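Local coordinates for protein putative PTS system, cellobiose-specific IIA component (Streptococcus mutans, PDB 3L8R) that probably serves as the IIA component of a cellobiose-type phosphotransferase system, passing phosphate from HPr toward the sugar-specific partner during sugar uptake, at residues M18-A26 with L77-K88. Residues are numbered along the deposited sequence; the frame is centred on the assembly and turned at random.
Sequences MNTEELQVA and LLQEYASGTEIK
M18 lays its thioether chain over I87, L77 and E80, the nearest partner shifting from one to the next along it, with I87 shared by CG and SD. CG lies 3.5 Å from I87 CG1, SD lies 3.7 Å from L77 CD2, and CE finishes 3.5 Å from E80 CG, against that carbon and the carboxyl carbon next to it. These short spacings mark the tight part. As modelled, bends at chi2 (120°) and chi3 (20°) turn the methyl to E80 in the last turn of helix 53-82. One turn into helix 20-49, L23 adds to the apolar patch: its CD2 is 4.2 Å from both L77 CD2 and I87 CG2. L77 CG stands anti to its own carbonyl carbon (chi1 -69°), an orientation that brings its two methyls within range of M18, L23 and A26. L23, L77 and I87 form a buried apolar floor, more widely spaced.

The outer side is polar and looser. M18 N donates to E22 OE1 at 2.7 Å, nearly along the C-O axis, a bond that ties the first ordered residue to the first helical turn. Within segment 77-88, T85 CG2 comes no nearer than 4.2 Å to M18 CB. E86 and K88 pair weakly with each other at the exposed edge, and Y81 OH bonds E90 of the second subunit. The arrangement closes one end of the three-helix bundle of a lactose/cellobiose-type IIA subunit, where the start of the ordered chain meets the linker between helices 53-82 and 91-118, in a trimeric assembly.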
loop_
_atom_site.group_PDB
_atom_site.type_symbol
_atom_site.label_atom_id
_atom_site.label_comp_id
_atom_site.label_asym_id
_atom_site.label_seq_id
_atom_site.Cartn_x
_atom_site.Cartn_y
_atom_site.Cartn_z
ATOM N N MET A 18 7.438 21.503 14.639
ATOM C CA MET A 18 7.847 20.275 13.904
ATOM C C MET A 18 9.251 19.803 14.279
ATOM O O MET A 18 10.197 20.050 13.508
ATOM C CB MET A 18 7.753 20.512 12.395
ATOM C CG MET A 18 7.368 19.291 11.641
ATOM S SD MET A 18 5.832 19.498 10.707
ATOM C CE MET A 18 5.760 21.294 10.631
ATOM N N ASN A 19 9.434 19.213 15.466
ATOM C CA ASN A 19 8.541 19.328 16.661
ATOM C C ASN A 19 7.717 18.098 16.978
ATOM O O ASN A 19 6.741 17.803 16.284
ATOM C CB ASN A 19 7.705 20.610 16.639
ATOM C CG ASN A 19 6.959 20.862 17.935
ATOM O OD1 ASN A 19 5.882 21.475 17.931
ATOM N ND2 ASN A 19 7.516 20.401 19.040
ATOM N N THR A 20 8.142 17.389 18.033
ATOM C CA THR A 20 7.713 15.997 18.319
ATOM C C THR A 20 6.239 15.855 18.596
ATOM O O THR A 20 5.570 14.957 18.080
ATOM C CB THR A 20 8.424 15.412 19.551
ATOM O OG1 THR A 20 9.619 16.154 19.802
ATOM C CG2 THR A 20 8.759 13.917 19.351
ATOM N N GLU A 21 5.745 16.760 19.419
ATOM C CA GLU A 21 4.351 16.790 19.799
ATOM C C GLU A 21 3.492 16.982 18.556
ATOM O O GLU A 21 2.520 16.277 18.357
ATOM C CB GLU A 21 4.090 17.896 20.859
ATOM C CG GLU A 21 5.348 18.577 21.436
ATOM C CD GLU A 21 6.346 17.622 22.039
ATOM O OE1 GLU A 21 6.006 16.902 22.995
ATOM O OE2 GLU A 21 7.494 17.608 21.558
ATOM N N GLU A 22 3.902 17.906 17.704
ATOM C CA GLU A 22 3.189 18.205 16.454
ATOM C C GLU A 22 3.131 17.037 15.492
ATOM O O GLU A 22 2.059 16.736 14.933
ATOM C CB GLU A 22 3.845 19.364 15.746
ATOM C CG GLU A 22 2.871 20.447 15.317
ATOM C CD GLU A 22 3.576 21.617 14.624
ATOM O OE1 GLU A 22 4.794 21.825 14.882
ATOM O OE2 GLU A 22 2.903 22.310 13.818
ATOM N N LEU A 23 4.269 16.372 15.315
ATOM C CA LEU A 23 4.378 15.206 14.436
ATOM C C LEU A 23 3.680 13.973 14.978
ATOM O O LEU A 23 3.185 13.154 14.203
ATOM C CB LEU A 23 5.829 14.838 14.242
ATOM C CG LEU A 23 6.741 15.863 13.629
ATOM C CD1 LEU A 23 8.146 15.269 13.625
ATOM C CD2 LEU A 23 6.249 16.192 12.211
ATOM N N GLN A 24 3.660 13.808 16.298
ATOM C CA GLN A 24 2.870 12.703 16.833
ATOM C C GLN A 24 1.388 13.005 16.605
ATOM O O GLN A 24 0.651 12.125 16.187
ATOM C CB GLN A 24 3.172 12.456 18.309
ATOM C CG GLN A 24 4.600 12.015 18.600
ATOM C CD GLN A 24 4.933 12.090 20.101
ATOM O OE1 GLN A 24 4.438 11.287 20.904
ATOM N NE2 GLN A 24 5.786 13.058 20.478
ATOM N N VAL A 25 0.978 14.260 16.835
ATOM C CA VAL A 25 -0.422 14.654 16.629
ATOM C C VAL A 25 -0.820 14.354 15.189
ATOM O O VAL A 25 -1.727 13.555 14.959
ATOM C CB VAL A 25 -0.680 16.149 16.905
ATOM C CG1 VAL A 25 -2.197 16.462 16.832
ATOM C CG2 VAL A 25 -0.172 16.503 18.262
ATOM N N ALA A 26 -0.095 14.972 14.241
ATOM C CA ALA A 26 -0.182 14.702 12.795
ATOM C C ALA A 26 -0.258 13.211 12.480
ATOM O O ALA A 26 -1.104 12.791 11.731
ATOM C CB ALA A 26 0.997 15.327 12.072
ATOM N N LEU A 77 2.323 18.168 5.826
ATOM C CA LEU A 77 3.656 17.697 6.188
ATOM C C LEU A 77 4.620 17.760 5.031
ATOM O O LEU A 77 5.711 18.335 5.164
ATOM C CB LEU A 77 3.594 16.283 6.695
ATOM C CG LEU A 77 2.916 16.118 8.036
ATOM C CD1 LEU A 77 3.011 14.653 8.361
ATOM C CD2 LEU A 77 3.587 16.982 9.095
ATOM N N LEU A 78 4.237 17.153 3.906
ATOM C CA LEU A 78 5.054 17.209 2.696
ATOM C C LEU A 78 5.386 18.660 2.333
ATOM O O LEU A 78 6.539 18.999 2.108
ATOM C CB LEU A 78 4.318 16.538 1.550
ATOM C CG LEU A 78 4.571 15.076 1.187
ATOM C CD1 LEU A 78 5.188 14.276 2.259
ATOM C CD2 LEU A 78 3.279 14.437 0.701
ATOM N N GLN A 79 4.369 19.516 2.322
ATOM C CA GLN A 79 4.517 20.916 1.907
ATOM C C GLN A 79 5.414 21.691 2.899
ATOM O O GLN A 79 6.233 22.527 2.485
ATOM C CB GLN A 79 3.126 21.570 1.728
ATOM C CG GLN A 79 3.051 22.710 0.710
ATOM C CD GLN A 79 2.183 22.402 -0.537
ATOM O OE1 GLN A 79 1.174 21.681 -0.468
ATOM N NE2 GLN A 79 2.567 22.990 -1.676
ATOM N N GLU A 80 5.258 21.401 4.195
ATOM C CA GLU A 80 6.186 21.849 5.227
ATOM C C GLU A 80 7.598 21.386 4.935
ATOM O O GLU A 80 8.531 22.179 4.991
ATOM C CB GLU A 80 5.782 21.337 6.607
ATOM C CG GLU A 80 4.906 22.264 7.428
ATOM C CD GLU A 80 5.618 23.539 7.913
ATOM O OE1 GLU A 80 6.876 23.562 8.008
ATOM O OE2 GLU A 80 4.900 24.526 8.201
ATOM N N TYR A 81 7.773 20.099 4.642
ATOM C CA TYR A 81 9.101 19.599 4.301
ATOM C C TYR A 81 9.661 20.324 3.070
ATOM O O TYR A 81 10.860 20.652 3.035
ATOM C CB TYR A 81 9.115 18.078 4.070
ATOM C CG TYR A 81 10.413 17.570 3.416
ATOM C CD1 TYR A 81 10.531 17.469 2.024
ATOM C CD2 TYR A 81 11.520 17.236 4.186
ATOM C CE1 TYR A 81 11.714 17.039 1.422
ATOM C CE2 TYR A 81 12.699 16.792 3.596
ATOM C CZ TYR A 81 12.794 16.693 2.210
ATOM O OH TYR A 81 13.982 16.261 1.614
ATOM N N ALA A 82 8.818 20.529 2.055
ATOM C CA ALA A 82 9.273 21.132 0.797
ATOM C C ALA A 82 9.766 22.569 1.009
ATOM O O ALA A 82 10.645 23.022 0.308
ATOM C CB ALA A 82 8.186 21.091 -0.253
ATOM N N SER A 83 9.222 23.257 2.009
ATOM C CA SER A 83 9.594 24.629 2.296
ATOM C C SER A 83 10.849 24.753 3.146
ATOM O O SER A 83 11.201 25.865 3.566
ATOM C CB SER A 83 8.440 25.350 2.987
ATOM O OG SER A 83 8.469 25.133 4.396
ATOM N N GLY A 84 11.520 23.631 3.416
ATOM C CA GLY A 84 12.790 23.626 4.135
ATOM C C GLY A 84 12.723 23.246 5.597
ATOM O O GLY A 84 13.761 23.089 6.238
ATOM N N THR A 85 11.514 23.099 6.148
ATOM C CA THR A 85 11.367 22.629 7.547
ATOM C C THR A 85 11.842 21.167 7.736
ATOM O O THR A 85 11.512 20.288 6.962
ATOM C CB THR A 85 9.897 22.776 8.101
ATOM O OG1 THR A 85 9.295 23.978 7.602
ATOM C CG2 THR A 85 9.885 22.798 9.658
ATOM N N GLU A 86 12.642 20.944 8.767
ATOM C CA GLU A 86 13.197 19.642 9.075
ATOM C C GLU A 86 12.161 18.834 9.816
ATOM O O GLU A 86 11.448 19.393 10.655
ATOM C CB GLU A 86 14.443 19.783 9.946
ATOM C CG GLU A 86 15.670 20.350 9.217
ATOM C CD GLU A 86 15.935 19.656 7.891
ATOM O OE1 GLU A 86 16.026 20.362 6.854
ATOM O OE2 GLU A 86 16.034 18.399 7.895
ATOM N N ILE A 87 12.112 17.527 9.515
ATOM C CA ILE A 87 11.096 16.595 10.015
ATOM C C ILE A 87 11.719 15.231 10.224
ATOM O O ILE A 87 12.007 14.534 9.251
ATOM C CB ILE A 87 9.915 16.455 9.020
ATOM C CG1 ILE A 87 9.073 17.729 8.968
ATOM C CG2 ILE A 87 9.057 15.194 9.299
ATOM C CD1 ILE A 87 7.844 17.571 8.103
ATOM N N LYS A 88 11.941 14.853 11.482
ATOM C CA LYS A 88 12.498 13.533 11.754
ATOM C C LYS A 88 11.375 12.562 11.760
ATOM O O LYS A 88 10.481 12.618 12.586
ATOM C CB LYS A 88 13.334 13.444 13.025
ATOM C CG LYS A 88 14.643 14.226 12.927
ATOM C CD LYS A 88 15.353 14.197 11.509
ATOM C CE LYS A 88 15.331 15.559 10.791
ATOM N NZ LYS A 88 15.149 15.375 9.325
#